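Local coordinates for aminopeptidase N family protein (Idiomarina loihiensis L2TR, PDB 4FGM) that is probably a zinc-dependent aminopeptidase of the M61 family, binding zinc and maleic acid in one pocket, at residues Ile434-Ser437 against Asp438-Asp442; His397-Thr400 against Leu401-Met405; Asp579-Lys582 against Gly583-Pro587. All coordinates share one frame; numbering follows the deposited sequence.

Contact 1. Residues Ile434-Ser437 against Asp438-Asp442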
ATOM      1  N   ILE A 434      -3.932   2.012  32.636  1.00 78.49           N
ATOM      2  CA  ILE A 434      -4.710   2.344  31.449  1.00 80.90           C
ATOM      3  C   ILE A 434      -5.772   1.303  31.132  1.00 76.05           C
ATOM      4  O   ILE A 434      -5.548   0.102  31.280  1.00 70.82           O
ATOM      5  CB  ILE A 434      -3.810   2.504  30.204  1.00 80.70           C
ATOM      6  CG1 ILE A 434      -3.036   1.214  29.960  1.00 86.54           C
ATOM      7  CG2 ILE A 434      -2.854   3.672  30.391  1.00 72.35           C
ATOM      8  CD1 ILE A 434      -2.998   0.808  28.512  1.00 93.56           C
ATOM      9  N   ASP A 435      -6.931   1.783  30.697  1.00 73.59           N
ATOM     10  CA  ASP A 435      -8.052   0.925  30.333  1.00 74.24           C
ATOM     11  C   ASP A 435      -8.669   1.451  29.037  1.00 67.73           C
ATOM     12  O   ASP A 435      -9.258   2.532  29.013  1.00 59.81           O
ATOM     13  CB  ASP A 435      -9.113   0.925  31.437  1.00 78.59           C
ATOM     14  CG  ASP A 435     -10.258  -0.029  31.143  1.00 86.83           C
ATOM     15  OD1 ASP A 435     -11.400   0.269  31.552  1.00 88.52           O
ATOM     16  OD2 ASP A 435     -10.017  -1.080  30.513  1.00 90.03           O
ATOM     17  N   ILE A 436      -8.515   0.686  27.962  1.00 69.20           N
ATOM     18  CA  ILE A 436      -9.061   1.061  26.663  1.00 66.86           C
ATOM     19  C   ILE A 436      -9.862  -0.104  26.094  1.00 62.68           C
ATOM     20  O   ILE A 436     -10.292  -0.069  24.944  1.00 68.24           O
ATOM     21  CB  ILE A 436      -7.934   1.455  25.655  1.00 51.22           C
ATOM     22  CG1 ILE A 436      -6.804   0.421  25.674  1.00 55.45           C
ATOM     23  CG2 ILE A 436      -7.377   2.833  26.000  1.00 51.38           C
ATOM     24  CD1 ILE A 436      -7.157  -0.901  25.037  1.00 59.28           C
ATOM     25  N   SER A 437     -10.065  -1.125  26.921  1.00 59.23           N
ATOM     26  CA  SER A 437     -10.787  -2.333  26.532  1.00 64.92           C
ATOM     27  C   SER A 437     -12.138  -2.142  25.845  1.00 65.54           C
ATOM     28  O   SER A 437     -12.331  -2.602  24.716  1.00 63.51           O
ATOM     29  CB  SER A 437     -10.976  -3.244  27.748  1.00 69.89           C
ATOM     30  OG  SER A 437     -11.564  -4.478  27.365  1.00 74.53           O
ATOM     31  N   ASP A 438     -13.081  -1.486  26.515  1.00 67.21           N
ATOM     32  CA  ASP A 438     -14.396  -1.294  25.912  1.00 70.08           C
ATOM     33  C   ASP A 438     -14.310  -0.557  24.588  1.00 65.64           C
ATOM     34  O   ASP A 438     -14.970  -0.926  23.617  1.00 63.51           O
ATOM     35  CB  ASP A 438     -15.339  -0.547  26.862  1.00 72.34           C
ATOM     36  CG  ASP A 438     -15.745  -1.389  28.053  1.00 79.18           C
ATOM     37  OD1 ASP A 438     -15.769  -2.631  27.918  1.00 75.87           O
ATOM     38  OD2 ASP A 438     -16.053  -0.811  29.116  1.00 84.66           O
ATOM     39  N   PHE A 439     -13.488   0.482  24.541  1.00 62.49           N
ATOM     40  CA  PHE A 439     -13.344   1.246  23.316  1.00 61.11           C
ATOM     41  C   PHE A 439     -12.816   0.408  22.156  1.00 58.07           C
ATOM     42  O   PHE A 439     -13.422   0.368  21.085  1.00 58.51           O
ATOM     43  CB  PHE A 439     -12.399   2.421  23.523  1.00 62.15           C
ATOM     44  CG  PHE A 439     -11.759   2.885  22.255  1.00 58.08           C
ATOM     45  CD1 PHE A 439     -12.481   3.622  21.321  1.00 57.25           C
ATOM     46  CD2 PHE A 439     -10.450   2.525  21.960  1.00 57.85           C
ATOM     47  CE1 PHE A 439     -11.911   3.982  20.097  1.00 60.72           C
ATOM     48  CE2 PHE A 439      -9.867   2.877  20.741  1.00 55.02           C
ATOM     49  CZ  PHE A 439     -10.597   3.612  19.809  1.00 59.20           C
ATOM     50  N   LEU A 440     -11.677  -0.247  22.374  1.00 46.94           N
ATOM     51  CA  LEU A 440     -11.043  -1.053  21.341  1.00 51.77           C
ATOM     52  C   LEU A 440     -11.906  -2.216  20.844  1.00 52.59           C
ATOM     53  O   LEU A 440     -11.900  -2.519  19.650  1.00 58.77           O
ATOM     54  CB  LEU A 440      -9.681  -1.565  21.829  1.00 47.93           C
ATOM     55  CG  LEU A 440      -8.749  -2.109  20.732  1.00 51.84           C
ATOM     56  CD1 LEU A 440      -8.392  -0.997  19.761  1.00 49.82           C
ATOM     57  CD2 LEU A 440      -7.486  -2.674  21.345  1.00 46.72           C
ATOM     58  N   LYS A 441     -12.643  -2.864  21.742  1.00 53.38           N
ATOM     59  CA  LYS A 441     -13.512  -3.968  21.334  1.00 58.25           C
ATOM     60  C   LYS A 441     -14.624  -3.467  20.412  1.00 57.87           C
ATOM     61  O   LYS A 441     -14.996  -4.143  19.453  1.00 56.18           O
ATOM     62  CB  LYS A 441     -14.147  -4.658  22.545  1.00 67.49           C
ATOM     63  CG  LYS A 441     -13.286  -5.711  23.202  1.00 77.61           C
ATOM     64  CD  LYS A 441     -14.062  -6.408  24.304  1.00 85.95           C
ATOM     65  CE  LYS A 441     -13.188  -7.361  25.096  1.00 91.22           C
ATOM     66  NZ  LYS A 441     -13.938  -7.926  26.252  1.00 94.59           N
ATOM     67  N   ASP A 442     -15.166  -2.289  20.709  1.00 55.59           N
ATOM     68  CA  ASP A 442     -16.227  -1.729  19.876  1.00 59.21           C
ATOM     69  C   ASP A 442     -15.635  -1.262  18.556  1.00 57.91           C
ATOM     70  O   ASP A 442     -16.237  -1.439  17.500  1.00 57.56           O
ATOM     71  CB  ASP A 442     -16.924  -0.550  20.572  1.00 65.34           C
ATOM     72  CG  ASP A 442     -17.707  -0.978  21.806  1.00 72.46           C
ATOM     73  OD1 ASP A 442     -18.119  -2.157  21.874  1.00 70.02           O
ATOM     74  OD2 ASP A 442     -17.923  -0.131  22.700  1.00 74.81           O
TER

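Contact 2. Residues His397-Thr400 against Leu401-Met405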
ATOM      1  N   HIS A 397       0.278  11.987  29.701  1.00 71.88           N
ATOM      2  CA  HIS A 397       1.254  12.173  28.636  1.00 67.26           C
ATOM      3  C   HIS A 397       2.594  11.463  28.778  1.00 71.09           C
ATOM      4  O   HIS A 397       3.586  11.877  28.181  1.00 71.50           O
ATOM      5  CB  HIS A 397       1.464  13.668  28.428  1.00 66.43           C
ATOM      6  CG  HIS A 397       0.181  14.427  28.302  1.00 75.44           C
ATOM      7  ND1 HIS A 397      -0.760  14.139  27.336  1.00 76.40           N
ATOM      8  CD2 HIS A 397      -0.339  15.430  29.045  1.00 79.34           C
ATOM      9  CE1 HIS A 397      -1.804  14.932  27.492  1.00 78.63           C
ATOM     10  NE2 HIS A 397      -1.575  15.726  28.522  1.00 80.95           N
ATOM     11  N   LYS A 398       2.628  10.382  29.545  1.00 69.32           N
ATOM     12  CA  LYS A 398       3.873   9.650  29.715  1.00 69.45           C
ATOM     13  C   LYS A 398       3.969   8.464  28.771  1.00 63.85           C
ATOM     14  O   LYS A 398       5.066   8.041  28.406  1.00 57.21           O
ATOM     15  CB  LYS A 398       4.034   9.197  31.172  1.00 77.49           C
ATOM     16  CG  LYS A 398       4.295  10.362  32.113  1.00 89.46           C
ATOM     17  CD  LYS A 398       5.380  11.269  31.535  1.00 99.98           C
ATOM     18  CE  LYS A 398       5.317  12.674  32.109  1.00105.33           C
ATOM     19  NZ  LYS A 398       6.084  13.639  31.269  1.00103.78           N
ATOM     20  N   LEU A 399       2.815   7.940  28.368  1.00 64.17           N
ATOM     21  CA  LEU A 399       2.767   6.803  27.460  1.00 62.93           C
ATOM     22  C   LEU A 399       2.103   7.207  26.147  1.00 64.63           C
ATOM     23  O   LEU A 399       0.958   7.656  26.141  1.00 64.70           O
ATOM     24  CB  LEU A 399       1.975   5.659  28.093  1.00 58.83           C
ATOM     25  CG  LEU A 399       1.800   4.389  27.263  1.00 55.40           C
ATOM     26  CD1 LEU A 399       3.124   3.645  27.189  1.00 51.78           C
ATOM     27  CD2 LEU A 399       0.734   3.508  27.890  1.00 57.25           C
ATOM     28  N   THR A 400       2.830   7.056  25.042  1.00 63.68           N
ATOM     29  CA  THR A 400       2.296   7.384  23.720  1.00 61.24           C
ATOM     30  C   THR A 400       2.093   6.083  22.948  1.00 62.17           C
ATOM     31  O   THR A 400       2.601   5.037  23.354  1.00 63.74           O
ATOM     32  CB  THR A 400       3.270   8.275  22.909  1.00 55.81           C
ATOM     33  OG1 THR A 400       4.531   7.610  22.779  1.00 52.13           O
ATOM     34  CG2 THR A 400       3.461   9.621  23.580  1.00 52.70           C
ATOM     35  N   LEU A 401       1.340   6.141  21.849  1.00 56.96           N
ATOM     36  CA  LEU A 401       1.125   4.947  21.030  1.00 46.89           C
ATOM     37  C   LEU A 401       2.475   4.547  20.430  1.00 51.17           C
ATOM     38  O   LEU A 401       2.751   3.358  20.232  1.00 49.80           O
ATOM     39  CB  LEU A 401       0.113   5.213  19.902  1.00 42.96           C
ATOM     40  CG  LEU A 401      -0.091   4.092  18.863  1.00 48.70           C
ATOM     41  CD1 LEU A 401      -0.656   2.832  19.517  1.00 45.27           C
ATOM     42  CD2 LEU A 401      -1.025   4.582  17.767  1.00 45.76           C
ATOM     43  N   ALA A 402       3.312   5.543  20.139  1.00 45.67           N
ATOM     44  CA  ALA A 402       4.632   5.271  19.584  1.00 48.04           C
ATOM     45  C   ALA A 402       5.393   4.377  20.565  1.00 54.23           C
ATOM     46  O   ALA A 402       5.976   3.365  20.169  1.00 51.36           O
ATOM     47  CB  ALA A 402       5.394   6.572  19.348  1.00 38.90           C
ATOM     48  N   ARG A 403       5.365   4.742  21.846  1.00 62.85           N
ATOM     49  CA  ARG A 403       6.042   3.955  22.868  1.00 61.44           C
ATOM     50  C   ARG A 403       5.497   2.525  22.877  1.00 53.19           C
ATOM     51  O   ARG A 403       6.252   1.561  22.996  1.00 55.17           O
ATOM     52  CB  ARG A 403       5.868   4.593  24.250  1.00 69.24           C
ATOM     53  CG  ARG A 403       6.481   3.754  25.356  1.00 84.99           C
ATOM     54  CD  ARG A 403       7.059   4.578  26.495  1.00 98.13           C
ATOM     55  NE  ARG A 403       7.913   3.746  27.342  1.00109.64           N
ATOM     56  CZ  ARG A 403       9.055   3.191  26.940  1.00115.17           C
ATOM     57  NH1 ARG A 403       9.493   3.380  25.702  1.00116.36           N
ATOM     58  NH2 ARG A 403       9.754   2.432  27.770  1.00115.88           N
ATOM     59  N   VAL A 404       4.186   2.391  22.736  1.00 50.70           N
ATOM     60  CA  VAL A 404       3.568   1.076  22.720  1.00 54.07           C
ATOM     61  C   VAL A 404       4.078   0.249  21.538  1.00 56.35           C
ATOM     62  O   VAL A 404       4.308  -0.961  21.672  1.00 53.21           O
ATOM     63  CB  VAL A 404       2.024   1.192  22.652  1.00 50.71           C
ATOM     64  CG1 VAL A 404       1.396  -0.176  22.409  1.00 45.73           C
ATOM     65  CG2 VAL A 404       1.494   1.792  23.956  1.00 50.11           C
HETATM   66  N   MSE A 405       4.258   0.894  20.384  1.00 53.52           N
HETATM   67  CA  MSE A 405       4.748   0.192  19.194  1.00 50.44           C
HETATM   68  C   MSE A 405       6.160  -0.330  19.448  1.00 48.95           C
HETATM   69  O   MSE A 405       6.475  -1.478  19.132  1.00 51.55           O
HETATM   70  CB  MSE A 405       4.754   1.119  17.966  1.00 48.85           C
HETATM   71  CG  MSE A 405       3.382   1.621  17.527  1.00 51.35           C
HETATM   72 SE   MSE A 405       2.131   0.197  17.099  1.00 68.93          SE
HETATM   73  CE  MSE A 405       3.141  -0.636  15.665  1.00 43.35           C
TER

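Contact 3. Residues Asp579-Lys582 against Gly583-Pro587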
ATOM      1  N   ASP A 579      -2.143  25.437  23.633  1.00 70.30           N
ATOM      2  CA  ASP A 579      -1.603  24.965  24.898  1.00 78.97           C
ATOM      3  C   ASP A 579      -2.180  23.637  25.384  1.00 74.98           C
ATOM      4  O   ASP A 579      -1.718  23.085  26.379  1.00 75.30           O
ATOM      5  CB  ASP A 579      -1.774  26.048  25.963  1.00 89.50           C
ATOM      6  CG  ASP A 579      -1.139  27.367  25.551  1.00100.84           C
ATOM      7  OD1 ASP A 579      -0.337  27.363  24.589  1.00105.02           O
ATOM      8  OD2 ASP A 579      -1.432  28.402  26.189  1.00102.25           O
ATOM      9  N   LYS A 580      -3.178  23.116  24.681  1.00 71.09           N
ATOM     10  CA  LYS A 580      -3.767  21.840  25.073  1.00 70.25           C
ATOM     11  C   LYS A 580      -3.182  20.686  24.252  1.00 64.27           C
ATOM     12  O   LYS A 580      -3.465  19.517  24.523  1.00 60.09           O
ATOM     13  CB  LYS A 580      -5.293  21.878  24.919  1.00 72.66           C
ATOM     14  CG  LYS A 580      -5.971  22.955  25.765  1.00 75.14           C
ATOM     15  CD  LYS A 580      -7.489  22.839  25.753  1.00 75.60           C
ATOM     16  CE  LYS A 580      -7.955  21.601  26.500  1.00 78.88           C
ATOM     17  NZ  LYS A 580      -9.442  21.503  26.549  1.00 79.60           N
ATOM     18  N   LEU A 581      -2.355  21.024  23.262  1.00 62.42           N
ATOM     19  CA  LEU A 581      -1.716  20.028  22.401  1.00 63.69           C
ATOM     20  C   LEU A 581      -0.834  19.069  23.194  1.00 62.42           C
ATOM     21  O   LEU A 581      -0.761  17.881  22.887  1.00 59.17           O
ATOM     22  CB  LEU A 581      -0.866  20.712  21.326  1.00 60.14           C
ATOM     23  CG  LEU A 581      -1.363  20.785  19.877  1.00 60.03           C
ATOM     24  CD1 LEU A 581      -2.610  19.937  19.699  1.00 58.66           C
ATOM     25  CD2 LEU A 581      -1.634  22.228  19.504  1.00 59.05           C
ATOM     26  N   LYS A 582      -0.164  19.594  24.213  1.00 67.36           N
ATOM     27  CA  LYS A 582       0.710  18.792  25.060  1.00 67.69           C
ATOM     28  C   LYS A 582       1.743  17.982  24.282  1.00 61.01           C
ATOM     29  O   LYS A 582       2.019  16.828  24.621  1.00 59.57           O
ATOM     30  CB  LYS A 582      -0.114  17.840  25.930  1.00 71.90           C
ATOM     31  CG  LYS A 582      -0.201  18.231  27.396  1.00 78.35           C
ATOM     32  CD  LYS A 582      -1.455  19.034  27.701  1.00 84.99           C
ATOM     33  CE  LYS A 582      -1.735  19.077  29.208  1.00 87.59           C
ATOM     34  NZ  LYS A 582      -0.658  19.748  29.998  1.00 83.20           N
ATOM     35  N   GLY A 583       2.311  18.578  23.240  1.00 56.44           N
ATOM     36  CA  GLY A 583       3.322  17.874  22.467  1.00 52.71           C
ATOM     37  C   GLY A 583       2.844  16.871  21.429  1.00 54.28           C
ATOM     38  O   GLY A 583       3.664  16.305  20.705  1.00 55.04           O
ATOM     39  N   TRP A 584       1.541  16.619  21.348  1.00 53.21           N
ATOM     40  CA  TRP A 584       1.059  15.684  20.341  1.00 54.48           C
ATOM     41  C   TRP A 584       1.330  16.316  18.986  1.00 60.87           C
ATOM     42  O   TRP A 584       1.684  15.632  18.027  1.00 68.58           O
ATOM     43  CB  TRP A 584      -0.432  15.424  20.497  1.00 52.35           C
ATOM     44  CG  TRP A 584      -0.989  14.632  19.363  1.00 56.96           C
ATOM     45  CD1 TRP A 584      -0.522  13.441  18.889  1.00 59.23           C
ATOM     46  CD2 TRP A 584      -2.126  14.967  18.558  1.00 54.31           C
ATOM     47  NE1 TRP A 584      -1.297  13.011  17.835  1.00 54.08           N
ATOM     48  CE2 TRP A 584      -2.287  13.930  17.609  1.00 55.62           C
ATOM     49  CE3 TRP A 584      -3.021  16.044  18.540  1.00 55.10           C
ATOM     50  CZ2 TRP A 584      -3.312  13.936  16.659  1.00 55.04           C
ATOM     51  CZ3 TRP A 584      -4.039  16.051  17.595  1.00 59.12           C
ATOM     52  CH2 TRP A 584      -4.173  15.003  16.666  1.00 57.28           C
ATOM     53  N   LEU A 585       1.157  17.631  18.919  1.00 61.12           N
ATOM     54  CA  LEU A 585       1.415  18.386  17.701  1.00 66.00           C
ATOM     55  C   LEU A 585       2.222  19.623  18.080  1.00 68.37           C
ATOM     56  O   LEU A 585       2.161  20.091  19.214  1.00 68.72           O
ATOM     57  CB  LEU A 585       0.108  18.817  17.023  1.00 60.65           C
ATOM     58  CG  LEU A 585      -0.848  17.738  16.510  1.00 59.97           C
ATOM     59  CD1 LEU A 585      -2.042  18.398  15.831  1.00 54.09           C
ATOM     60  CD2 LEU A 585      -0.122  16.823  15.543  1.00 63.68           C
ATOM     61  N   THR A 586       2.982  20.138  17.123  1.00 66.01           N
ATOM     62  CA  THR A 586       3.798  21.323  17.336  1.00 68.42           C
ATOM     63  C   THR A 586       3.242  22.468  16.495  1.00 72.00           C
ATOM     64  O   THR A 586       3.278  22.420  15.268  1.00 78.45           O
ATOM     65  CB  THR A 586       5.254  21.063  16.924  1.00 71.15           C
ATOM     66  OG1 THR A 586       5.808  20.033  17.752  1.00 71.93           O
ATOM     67  CG2 THR A 586       6.079  22.331  17.054  1.00 75.60           C
ATOM     68  N   PRO A 587       2.718  23.513  17.147  1.00 72.67           N
ATOM     69  CA  PRO A 587       2.146  24.679  16.463  1.00 74.64           C
ATOM     70  C   PRO A 587       3.187  25.585  15.806  1.00 72.80           C
ATOM     71  O   PRO A 587       4.379  25.405  16.132  1.00 71.84           O
ATOM     72  CB  PRO A 587       1.395  25.384  17.580  1.00 81.45           C
ATOM     73  CG  PRO A 587       2.287  25.134  18.760  1.00 81.94           C
ATOM     74  CD  PRO A 587       2.616  23.662  18.609  1.00 74.71           C
TER

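Contact 1. Residues Ile434-Ser437 against Asp438-Asp442
Ile-436 holds its CG1 between its own backbone N and carbonyl carbon (chi1 47°), whereas Leu-440 swings CG anti to its nitrogen (chi1 -165°), and with these torsions the two side chains lie side by side and point the same way. The contact is the N-terminal end of helix 437-445: Ile-436 sits at the N-cap position, and Leu-440 follows one turn later. The methyl groups meet lightly, CD1 of Ile-436 standing 4.1 Å from CD2 of Leu-440. An isoleucine at the N-cap has no polar side-chain atom to accept from the first amides of the helix; its main-chain oxygen accepts instead. Leu-440 N donates to Ile-436 O at 2.9 Å in an almost straight bond (N-H...O angle 176°). Directly behind it, Lys-441 N gives the second rung to Ser-437 O at 3.0 Å. The Phe-439 ring turns its edge to the carbonyl that Leu-440 uses, with CD2 of the ring 4.0 Å from Ile-436 O and that oxygen near the ring plane. Asp-438 belongs to the opening turn, where its carboxylate would probably interact favourably with the helix dipole; Asp-435 OD1 lies 5.4 Å from Asp-438 OD2, which is likely to concentrate negative charge at this helix start. The apolar flank faces neighbouring helices 423-429 and 378-394: Ile-436 packs on Leu-428 and Met-390, Leu-440 on Ile-425, and Phe-439 on Ser-386 and Met-390. Just upstream, Asp-435 N is hydrogen-bonded to Gln-394 OE1, which ties the incoming loop to the end of helix 378-394. On the more exposed flank the extended Lys-441 chain runs past the serine, its CE coming to 4.0 Å from Ser-437 OG.

Contact 2. Residues His397-Thr400 against Leu401-Met405
Thr-400 OG1 takes the backbone amide of Arg-403 in a capping bond of 3.1 Å between OG1 and N, with an N-H...O angle of 159°. This is a side-chain N-cap at the start of helix 401-413, and it is paired with a main-chain bond, Val-404 N to Thr-400 O, also 3.1 Å long. One threonine thus receives two successive amides of the first turn, one on its hydroxyl oxygen and one on its carbonyl. The hydroxyl reaches forward because chi1 of 58° places OG1 between the backbone N and the carbonyl carbon, while CG2 is turned anti to that carbon. The amide of Val-404 approaches tilted 21° from the carbonyl plane. Leu-401 N is bonded to Asp-388 OD1 on helix 378-394, so a carboxylate of the neighbouring helix takes a further amide of the first turn.

Outward from these bonds, Leu-399, just before the cap, meets Val-404, four residues after the cap: Leu-399 CD1 lies 4.1 Å from Val-404 CG2, the pairing known as a hydrophobic staple. The same methyl touches the aliphatic part of Arg-403, at 3.8 Å from its CG, the two side chains crossing at about a right angle. Beyond this methylene the arginine bends at chi2 and turns its charged end away to a salt bridge with Glu-407, one turn further along the helix. Leu-401 is buried, packing on Tyr-312 and Phe-313 of helix 308-320 and on Ala-384 of helix 378-394. Beside the capping hydroxyl, Ala-402 CB lies 3.7 Å from Thr-400 OG1.

Contact 3. Residues Asp579-Lys582 against Gly583-Pro587
Leu-581 and Trp-584 are the ends of a type I' beta turn, closed by a 3.0 Å hydrogen bond from Trp-584 N to Leu-581 O, while Lys-582 and Gly-583 take the left-handed backbone angles at its corners. The donor stands above the carbonyl plane, 53° out of it, although the N-H itself points well at the oxygen. Gly-583 suits its corner because it carries no side-chain carbon to run into Lys-582 O. The Leu-581 side chain packs against the two residues that follow the bend. Its CG lies 3.8 Å from Leu-585 CB, and CD1 of the same leucine approaches the indole obliquely, 4.1 Å from Trp-584 CE3. The leucine crosses both partners at a slant, and its CG also comes to 3.7 Å from Leu-585 O. An alanine in place of Leu-581 is likely to open a gap beside Trp-584 CE3 and Leu-585 CB, leaving Leu-585 CB without its closest apolar neighbour across the turn.

This bend lies in the C-terminal tail, after strand 570-575, where the chain returns to the helices of the M61 peptidase region. With CG anti to the backbone N (chi1 172°), Trp-584 packs its ring among side chains of helices 378-394 and 326-342. Its NE1 is hydrogen-bonded to Tyr-312 OH and its backbone O to Tyr-316 OH, and the Tyr-316 ring meets the indole with the planes inclined at about 25°. Leu-585, which continues onto Tyr-329 and Leu-330, covers part of one indole face, its CG standing 3.4 Å above the ring plane and offset toward the rim.

In the fold
From the N terminus, contact 2 comes first and closes the loop between helices 378-394 and 401-413. Contact 1 follows, at the passage from helix 423-429 into helix 437-445, and contact 3 closes a turn in the C-terminal tail after strand 570-575. The three are strictly in series, none nested within or crossing another. Contacts 1 and 2 have centres about 16 Å apart and do not touch, but contacts 2 and 3 meet where His-397 packs against Lys-582. Helix 378-394 is common to all three: residues of each contact lie against it, which brings two helix starts and the returning tail together on one element of the helical region.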